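Local coordinates for protein acyl-CoA thioesterase II TesB2 (Mycobacterium marinum, PDB 3U0A) that probably hydrolyses fatty acyl-CoA thioesters to free fatty acid and coenzyme A, as a member of the double-hotdog thioesterase II family, at residues Y57-L62 with A108-A113; F227-R232 with G262-A267; L237-S242 with G255-Q260. One frame throughout, in Å; residues are numbered along the deposited sequence.

Contact 1: residues Y57-L62 with A108-A113; sequences YQVHSL and ASFQTA
The Y57 ring lies under the methyl of T112, whose CG2 sits 3.8 Å from the centroid of that ring in a CH-pi contact over one face, displaced toward the rim by CD2 and CE2. The two side chains run alongside each other and point the same way. Two residues further along, V59 reaches the F110 ring: its CB comes within 3.8 Å of F110 CE2, while CG2 stands over a face near the rim. The F110 ring is carried there by a CG anti to the carbonyl carbon (chi1 -54°), and A49 and V50 of helix 34-51 pack against it.

These side chains ride on an antiparallel pairing in which Q58 and Q111 exchange two backbone bonds, Q58 N to Q111 O at 2.9 Å and the reciprocal Q111 N to Q58 O. The register then slips by one at H60, a beta bulge, before S109 N bonds to S61 O at 3.1 Å. At the bulge H60 N gives its hydrogen to S109 O, and the imidazole folds back over the same carbonyl, leaving H60 NE2 2.8 Å from S109 OG.

The polar ends of H60, S61 and Q111 continue into the second subunit: H60 ND1 bonds E271 of that subunit, S61 OG bonds its Y65 and Q111 OE1 bonds its R250. F110, A108 and L62 instead face helix 34-51. By holding H60 ND1, E271 of the second subunit helps fix the turn of the imidazole, whose NE2 end lies by S109.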
# COMPACT_ATOMS: atom_id res chain seq x y z
N TYR A 57 -20.89 6.95 3.18
CA TYR A 57 -19.48 6.68 3.32
C TYR A 57 -18.90 6.37 1.96
O TYR A 57 -19.39 5.47 1.27
CB TYR A 57 -19.21 5.49 4.22
CG TYR A 57 -19.85 5.55 5.59
CD1 TYR A 57 -21.20 5.36 5.74
CD2 TYR A 57 -19.07 5.71 6.73
CE1 TYR A 57 -21.79 5.35 6.98
CE2 TYR A 57 -19.64 5.69 7.98
CZ TYR A 57 -21.01 5.52 8.10
OH TYR A 57 -21.61 5.51 9.35
N GLN A 58 -17.84 7.08 1.59
CA GLN A 58 -17.26 6.90 0.27
C GLN A 58 -15.89 6.28 0.42
O GLN A 58 -15.19 6.60 1.35
CB GLN A 58 -17.17 8.24 -0.49
CG GLN A 58 -18.53 8.92 -0.71
CD GLN A 58 -19.30 8.37 -1.94
OE1 GLN A 58 -18.98 8.75 -3.09
NE2 GLN A 58 -20.33 7.46 -1.70
N VAL A 59 -15.54 5.41 -0.51
CA VAL A 59 -14.28 4.70 -0.47
C VAL A 59 -13.08 5.64 -0.49
O VAL A 59 -13.12 6.68 -1.11
CB VAL A 59 -14.17 3.68 -1.64
CG1 VAL A 59 -14.05 4.41 -2.99
CG2 VAL A 59 -13.04 2.68 -1.38
N HIS A 60 -12.03 5.25 0.21
CA HIS A 60 -10.80 6.04 0.25
C HIS A 60 -9.52 5.23 0.22
O HIS A 60 -8.44 5.81 -0.01
CB HIS A 60 -10.78 6.96 1.49
CG HIS A 60 -10.68 6.22 2.79
ND1 HIS A 60 -9.52 5.81 3.30
CD2 HIS A 60 -11.66 5.85 3.70
CE1 HIS A 60 -9.73 5.20 4.47
NE2 HIS A 60 -11.05 5.22 4.71
N SER A 61 -9.60 3.93 0.53
CA SER A 61 -8.43 3.08 0.37
C SER A 61 -8.82 1.65 0.09
O SER A 61 -9.94 1.28 0.29
CB SER A 61 -7.46 3.18 1.54
OG SER A 61 -7.97 2.60 2.70
N LEU A 62 -7.89 0.88 -0.46
CA LEU A 62 -8.08 -0.54 -0.65
C LEU A 62 -6.75 -1.17 -0.80
O LEU A 62 -5.78 -0.50 -1.20
CB LEU A 62 -8.95 -0.88 -1.86
CG LEU A 62 -8.50 -0.48 -3.25
CD1 LEU A 62 -7.35 -1.36 -3.69
CD2 LEU A 62 -9.67 -0.55 -4.23
N ALA A 108 -11.07 -2.80 1.86
CA ALA A 108 -11.34 -1.41 1.51
C ALA A 108 -11.96 -0.66 2.69
O ALA A 108 -12.70 -1.26 3.47
CB ALA A 108 -12.23 -1.33 0.27
N SER A 109 -11.67 0.65 2.77
CA SER A 109 -12.17 1.52 3.85
C SER A 109 -13.04 2.64 3.27
O SER A 109 -12.74 3.20 2.23
CB SER A 109 -10.99 2.13 4.64
OG SER A 109 -11.40 2.69 5.89
N PHE A 110 -14.12 2.93 3.98
CA PHE A 110 -15.10 3.94 3.58
C PHE A 110 -15.32 4.98 4.72
O PHE A 110 -15.43 4.63 5.90
CB PHE A 110 -16.42 3.24 3.21
CG PHE A 110 -16.27 2.14 2.17
CD1 PHE A 110 -15.63 0.96 2.47
CD2 PHE A 110 -16.80 2.30 0.90
CE1 PHE A 110 -15.48 -0.03 1.53
CE2 PHE A 110 -16.65 1.30 -0.06
CZ PHE A 110 -15.99 0.13 0.26
N GLN A 111 -15.38 6.26 4.36
CA GLN A 111 -15.49 7.34 5.33
C GLN A 111 -16.53 8.33 4.93
O GLN A 111 -16.75 8.58 3.76
CB GLN A 111 -14.15 8.06 5.47
CG GLN A 111 -14.11 9.19 6.52
CD GLN A 111 -12.89 10.11 6.37
OE1 GLN A 111 -12.32 10.20 5.30
NE2 GLN A 111 -12.50 10.77 7.44
N THR A 112 -17.15 8.94 5.92
CA THR A 112 -18.04 10.08 5.66
C THR A 112 -17.26 11.36 5.28
O THR A 112 -16.04 11.46 5.38
CB THR A 112 -19.01 10.36 6.84
OG1 THR A 112 -18.27 10.47 8.04
CG2 THR A 112 -20.03 9.27 6.98
N ALA A 113 -18.00 12.35 4.79
CA ALA A 113 -17.41 13.65 4.47
C ALA A 113 -17.06 14.36 5.76
O ALA A 113 -17.92 14.62 6.57
CB ALA A 113 -18.38 14.50 3.63

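Contact 2: residues F227-R232 with G262-A267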
# COMPACT_ATOMS: atom_id res chain seq x y z
N PHE A 227 -7.71 6.89 -2.53
CA PHE A 227 -8.51 7.74 -3.40
C PHE A 227 -8.79 9.01 -2.67
O PHE A 227 -9.63 9.05 -1.79
CB PHE A 227 -9.80 7.03 -3.80
CG PHE A 227 -9.57 5.68 -4.36
CD1 PHE A 227 -8.96 5.53 -5.59
CD2 PHE A 227 -9.89 4.54 -3.65
CE1 PHE A 227 -8.71 4.28 -6.12
CE2 PHE A 227 -9.64 3.29 -4.17
CZ PHE A 227 -9.06 3.16 -5.41
N MET A 228 -8.06 10.06 -3.01
CA MET A 228 -8.03 11.28 -2.20
C MET A 228 -9.05 12.39 -2.61
O MET A 228 -9.66 12.99 -1.76
CB MET A 228 -6.62 11.88 -2.20
CG MET A 228 -5.59 11.17 -1.34
SD MET A 228 -4.23 10.33 -2.22
CE MET A 228 -3.78 11.48 -3.51
N ARG A 229 -9.20 12.67 -3.90
CA ARG A 229 -10.06 13.78 -4.35
C ARG A 229 -10.84 13.34 -5.56
O ARG A 229 -10.43 12.42 -6.26
CB ARG A 229 -9.24 15.02 -4.72
CG ARG A 229 -8.59 15.70 -3.54
CD ARG A 229 -7.46 16.62 -3.99
NE ARG A 229 -6.70 17.15 -2.87
CZ ARG A 229 -5.57 16.64 -2.36
NH1 ARG A 229 -4.98 15.56 -2.87
NH2 ARG A 229 -5.02 17.23 -1.31
N GLY A 230 -11.96 13.98 -5.80
CA GLY A 230 -12.76 13.67 -6.97
C GLY A 230 -12.09 14.06 -8.27
O GLY A 230 -11.34 15.05 -8.34
N PHE A 231 -12.37 13.27 -9.30
CA PHE A 231 -11.81 13.49 -10.63
C PHE A 231 -12.80 12.95 -11.66
O PHE A 231 -13.87 12.46 -11.30
CB PHE A 231 -10.47 12.73 -10.74
CG PHE A 231 -10.61 11.23 -10.59
CD1 PHE A 231 -10.58 10.65 -9.34
CD2 PHE A 231 -10.82 10.43 -11.70
CE1 PHE A 231 -10.73 9.29 -9.19
CE2 PHE A 231 -10.98 9.07 -11.57
CZ PHE A 231 -10.94 8.49 -10.31
N ARG A 232 -12.43 13.01 -12.93
CA ARG A 232 -13.18 12.36 -13.98
C ARG A 232 -12.28 11.58 -14.92
O ARG A 232 -11.34 12.14 -15.48
CB ARG A 232 -13.95 13.41 -14.75
CG ARG A 232 -15.18 13.94 -14.03
CD ARG A 232 -16.19 14.58 -14.98
NE ARG A 232 -16.74 13.60 -15.94
CZ ARG A 232 -17.86 12.89 -15.77
NH1 ARG A 232 -18.61 13.03 -14.68
NH2 ARG A 232 -18.24 12.04 -16.73
N GLY A 262 -3.92 19.85 -12.19
CA GLY A 262 -2.85 19.67 -11.21
C GLY A 262 -3.28 19.15 -9.86
O GLY A 262 -2.50 19.15 -8.95
N GLU A 263 -4.53 18.71 -9.75
CA GLU A 263 -5.02 18.14 -8.52
C GLU A 263 -4.55 16.70 -8.38
O GLU A 263 -4.78 15.89 -9.27
CB GLU A 263 -6.54 18.14 -8.48
CG GLU A 263 -7.21 19.50 -8.52
CD GLU A 263 -7.11 20.28 -7.20
OE1 GLU A 263 -7.50 19.74 -6.12
OE2 GLU A 263 -6.67 21.48 -7.24
N LEU A 264 -3.93 16.39 -7.24
CA LEU A 264 -3.54 15.02 -6.90
C LEU A 264 -4.78 14.30 -6.39
O LEU A 264 -5.37 14.71 -5.40
CB LEU A 264 -2.42 15.04 -5.83
CG LEU A 264 -2.04 13.73 -5.17
CD1 LEU A 264 -1.55 12.71 -6.19
CD2 LEU A 264 -0.96 14.02 -4.16
N VAL A 265 -5.17 13.22 -7.08
CA VAL A 265 -6.46 12.58 -6.86
C VAL A 265 -6.36 11.15 -6.40
O VAL A 265 -7.30 10.68 -5.78
CB VAL A 265 -7.33 12.66 -8.13
CG1 VAL A 265 -7.51 14.11 -8.55
CG2 VAL A 265 -6.73 11.87 -9.28
N ALA A 266 -5.24 10.46 -6.70
CA ALA A 266 -4.96 9.09 -6.21
C ALA A 266 -3.47 8.71 -6.16
O ALA A 266 -2.64 9.24 -6.91
CB ALA A 266 -5.76 8.05 -7.01
N ALA A 267 -3.13 7.83 -5.21
CA ALA A 267 -1.80 7.26 -5.03
C ALA A 267 -1.92 5.76 -5.12
O ALA A 267 -2.94 5.21 -4.72
CB ALA A 267 -1.20 7.64 -3.70
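V265 O receives two backbone hydrogens from the turn opposite: M228 N lies 2.9 Å from V265 O, and R229 N makes a longer, weak bond to the same oxygen. A second carbonyl is taken by a side chain. R229 NH1 is 2.7 Å from L264 O, with an N-H...O angle of 150° and the oxygen tilted modestly from the guanidinium plane. The arginine chain is extended from CG to NE (chi2 162°, chi3 -172°), which lets it span the gap and lay CD beside the same oxygen. E263 OE1, 4.2 Å from R229 NE, stands off the flat of the guanidinium, so the attraction is electrostatic at a distance and not a salt bridge.

Apolar contacts flank these bonds. M228 bends at chi2 and chi3, and its terminal CE comes against L264 CG, between the two methyl branches. F231 crosses V265 at about a right angle, its CB 3.9 Å from V265 CG1, and R229 O lies in plane at the edge of the F231 ring.

The next shell explains how these groups are placed. V265 and A266 both face I257 across the sheet, a classic beta bulge, and this irregularity accompanies the turning of V265 O toward the loop. R229 NH1 has a further partner in S245 OG of the second subunit, while R229 NH2 makes a weak bond to H119 O.

In the wider fold, the loop leaving strand 217-227 thus rests on the start of strand 264-275. Helix 186-200 lies against F227 and F231 through I190, H189 and L193, strand 250-259 packs against L264 and V265, and strand 119-120 touches R229 and E263.

Contact 3: residues L237-S242 with G255-Q260; sequences LLYDQS and GKIFTQ. With SO4 (sulfate ion), chain L.
With CG1 anti to its carbonyl carbon (chi1 -73°), I257 sends its longer branch to Y239, whose own chi1 of -150° swings the ring across to meet it. I257 CG1 stands 3.7 Å from the centroid of the Y239 ring, over one face and toward the rim, and I257 CD1 continues along the ring to 3.4 Å from Y239 CE1. Q241 CG lies over the opposite face, so the ring is held between an aliphatic group from each strand. Its edge runs along the backbone of G255 and K256; G255 brings no side chain to the place beside Y239 CE1.

Four backbone bonds hold the antiparallel ladder. L238 and F258 exchange a pair, with L238 N to F258 O at 2.8 Å and F258 N to L238 O at 2.9 Å. D240 and K256 exchange the other, D240 N to K256 O at 2.9 Å. From the D240 face, K256 extends away and its NZ makes a weak bond to a sulfate, probably from the crystallisation liquor, which K168 also binds.

These two strands form a hairpin of the C-terminal hotdog domain. Strand 171-178 lies beyond 237-242 and strand 264-275 beyond 255-259; helix 186-200 packs on the Y239 face, where S197 bonds Y239 OH and L193 touches I257.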
# COMPACT_ATOMS: atom_id res chain seq x y z
N LEU A 237 -6.02 12.45 -17.18
CA LEU A 237 -5.29 12.12 -15.96
C LEU A 237 -3.82 11.86 -16.30
O LEU A 237 -3.51 11.16 -17.27
CB LEU A 237 -5.88 10.87 -15.31
CG LEU A 237 -7.35 10.92 -14.96
CD1 LEU A 237 -7.86 9.53 -14.66
CD2 LEU A 237 -7.63 11.90 -13.82
N LEU A 238 -2.91 12.45 -15.53
CA LEU A 238 -1.50 12.13 -15.64
C LEU A 238 -1.07 11.14 -14.57
O LEU A 238 -1.25 11.38 -13.37
CB LEU A 238 -0.64 13.36 -15.52
CG LEU A 238 0.89 13.17 -15.36
CD1 LEU A 238 1.53 12.73 -16.67
CD2 LEU A 238 1.49 14.47 -14.90
N TYR A 239 -0.51 10.04 -15.03
CA TYR A 239 0.00 9.05 -14.16
C TYR A 239 1.49 9.21 -14.04
O TYR A 239 2.23 8.89 -14.95
CB TYR A 239 -0.26 7.67 -14.69
CG TYR A 239 -0.43 6.66 -13.60
CD1 TYR A 239 -0.07 6.93 -12.26
CD2 TYR A 239 -0.93 5.41 -13.89
CE1 TYR A 239 -0.25 5.96 -11.26
CE2 TYR A 239 -1.12 4.45 -12.90
CZ TYR A 239 -0.81 4.71 -11.60
OH TYR A 239 -1.06 3.69 -10.69
N ASP A 240 1.93 9.69 -12.89
CA ASP A 240 3.34 9.82 -12.63
C ASP A 240 3.82 8.59 -11.84
O ASP A 240 3.44 8.41 -10.69
CB ASP A 240 3.59 11.13 -11.90
CG ASP A 240 5.03 11.40 -11.68
OD1 ASP A 240 5.85 11.02 -12.52
OD2 ASP A 240 5.32 11.99 -10.65
N GLN A 241 4.64 7.77 -12.50
CA GLN A 241 5.00 6.42 -12.02
C GLN A 241 6.48 6.28 -11.79
O GLN A 241 7.29 7.06 -12.32
CB GLN A 241 4.61 5.33 -13.02
CG GLN A 241 3.23 5.43 -13.60
CD GLN A 241 2.98 4.38 -14.69
OE1 GLN A 241 3.86 4.07 -15.47
NE2 GLN A 241 1.76 3.85 -14.73
N SER A 242 6.82 5.28 -10.98
CA SER A 242 8.20 4.91 -10.75
C SER A 242 8.32 3.49 -10.21
O SER A 242 7.38 2.96 -9.63
CB SER A 242 8.89 5.90 -9.80
OG SER A 242 9.06 5.37 -8.48
N GLY A 255 2.82 5.00 -7.90
CA GLY A 255 2.46 6.19 -8.63
C GLY A 255 1.44 7.10 -8.03
O GLY A 255 0.75 6.72 -7.09
N LYS A 256 1.35 8.30 -8.61
CA LYS A 256 0.37 9.32 -8.23
C LYS A 256 -0.36 9.79 -9.48
O LYS A 256 0.21 9.87 -10.54
CB LYS A 256 1.05 10.52 -7.60
CG LYS A 256 2.21 10.18 -6.70
CD LYS A 256 2.36 11.22 -5.61
CE LYS A 256 3.44 10.81 -4.60
NZ LYS A 256 4.83 10.91 -5.14
N ILE A 257 -1.62 10.09 -9.33
CA ILE A 257 -2.43 10.45 -10.46
C ILE A 257 -2.97 11.86 -10.27
O ILE A 257 -3.53 12.18 -9.23
CB ILE A 257 -3.54 9.41 -10.67
CG1 ILE A 257 -2.95 8.14 -11.21
CG2 ILE A 257 -4.57 9.90 -11.66
CD1 ILE A 257 -3.37 6.91 -10.48
N PHE A 258 -2.74 12.71 -11.27
CA PHE A 258 -3.19 14.08 -11.22
C PHE A 258 -4.18 14.35 -12.36
O PHE A 258 -4.12 13.72 -13.41
CB PHE A 258 -2.06 15.03 -11.40
CG PHE A 258 -1.02 14.92 -10.37
CD1 PHE A 258 -0.99 15.82 -9.33
CD2 PHE A 258 -0.01 13.99 -10.48
CE1 PHE A 258 0.01 15.76 -8.38
CE2 PHE A 258 0.99 13.93 -9.54
CZ PHE A 258 1.01 14.80 -8.48
N THR A 259 -5.07 15.30 -12.12
CA THR A 259 -5.88 15.86 -13.20
C THR A 259 -4.99 16.82 -13.97
O THR A 259 -3.88 17.16 -13.52
CB THR A 259 -7.10 16.65 -12.66
OG1 THR A 259 -6.66 17.86 -12.04
CG2 THR A 259 -7.88 15.81 -11.64
N GLN A 260 -5.48 17.30 -15.11
CA GLN A 260 -4.71 18.22 -15.90
C GLN A 260 -4.55 19.59 -15.19
O GLN A 260 -3.53 20.25 -15.33
CB GLN A 260 -5.34 18.40 -17.25
CG GLN A 260 -4.32 18.60 -18.35
CD GLN A 260 -4.96 18.76 -19.71
OE1 GLN A 260 -6.19 18.76 -19.83
NE2 GLN A 260 -4.13 18.89 -20.75
S SO4 L . 8.35 9.55 -4.02
O1 SO4 L . 7.05 9.05 -3.49
O2 SO4 L . 9.51 8.79 -3.37
O3 SO4 L . 8.32 9.42 -5.52
O4 SO4 L . 8.46 11.00 -3.62

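From the N terminus, contact 1 comes first: strand 58-66 runs out, and the chain returns through three further strands, so that 108-113 closes a loop of 45 intervening residues within the N-terminal hotdog region. Contact 2 opens only afterwards, in the C-terminal region, where 262-267 comes back to 227-232. Contact 3, the hairpin of 237-242 with 255-260, is nested inside that loop. The regions meet side by side: H60 O and F227 N, 2.8 Å apart, probably form a hydrogen bond joining contacts 1 and 2. Strands 250-259 and 264-275 link contacts 2 and 3, whereas contacts 1 and 3 do not touch.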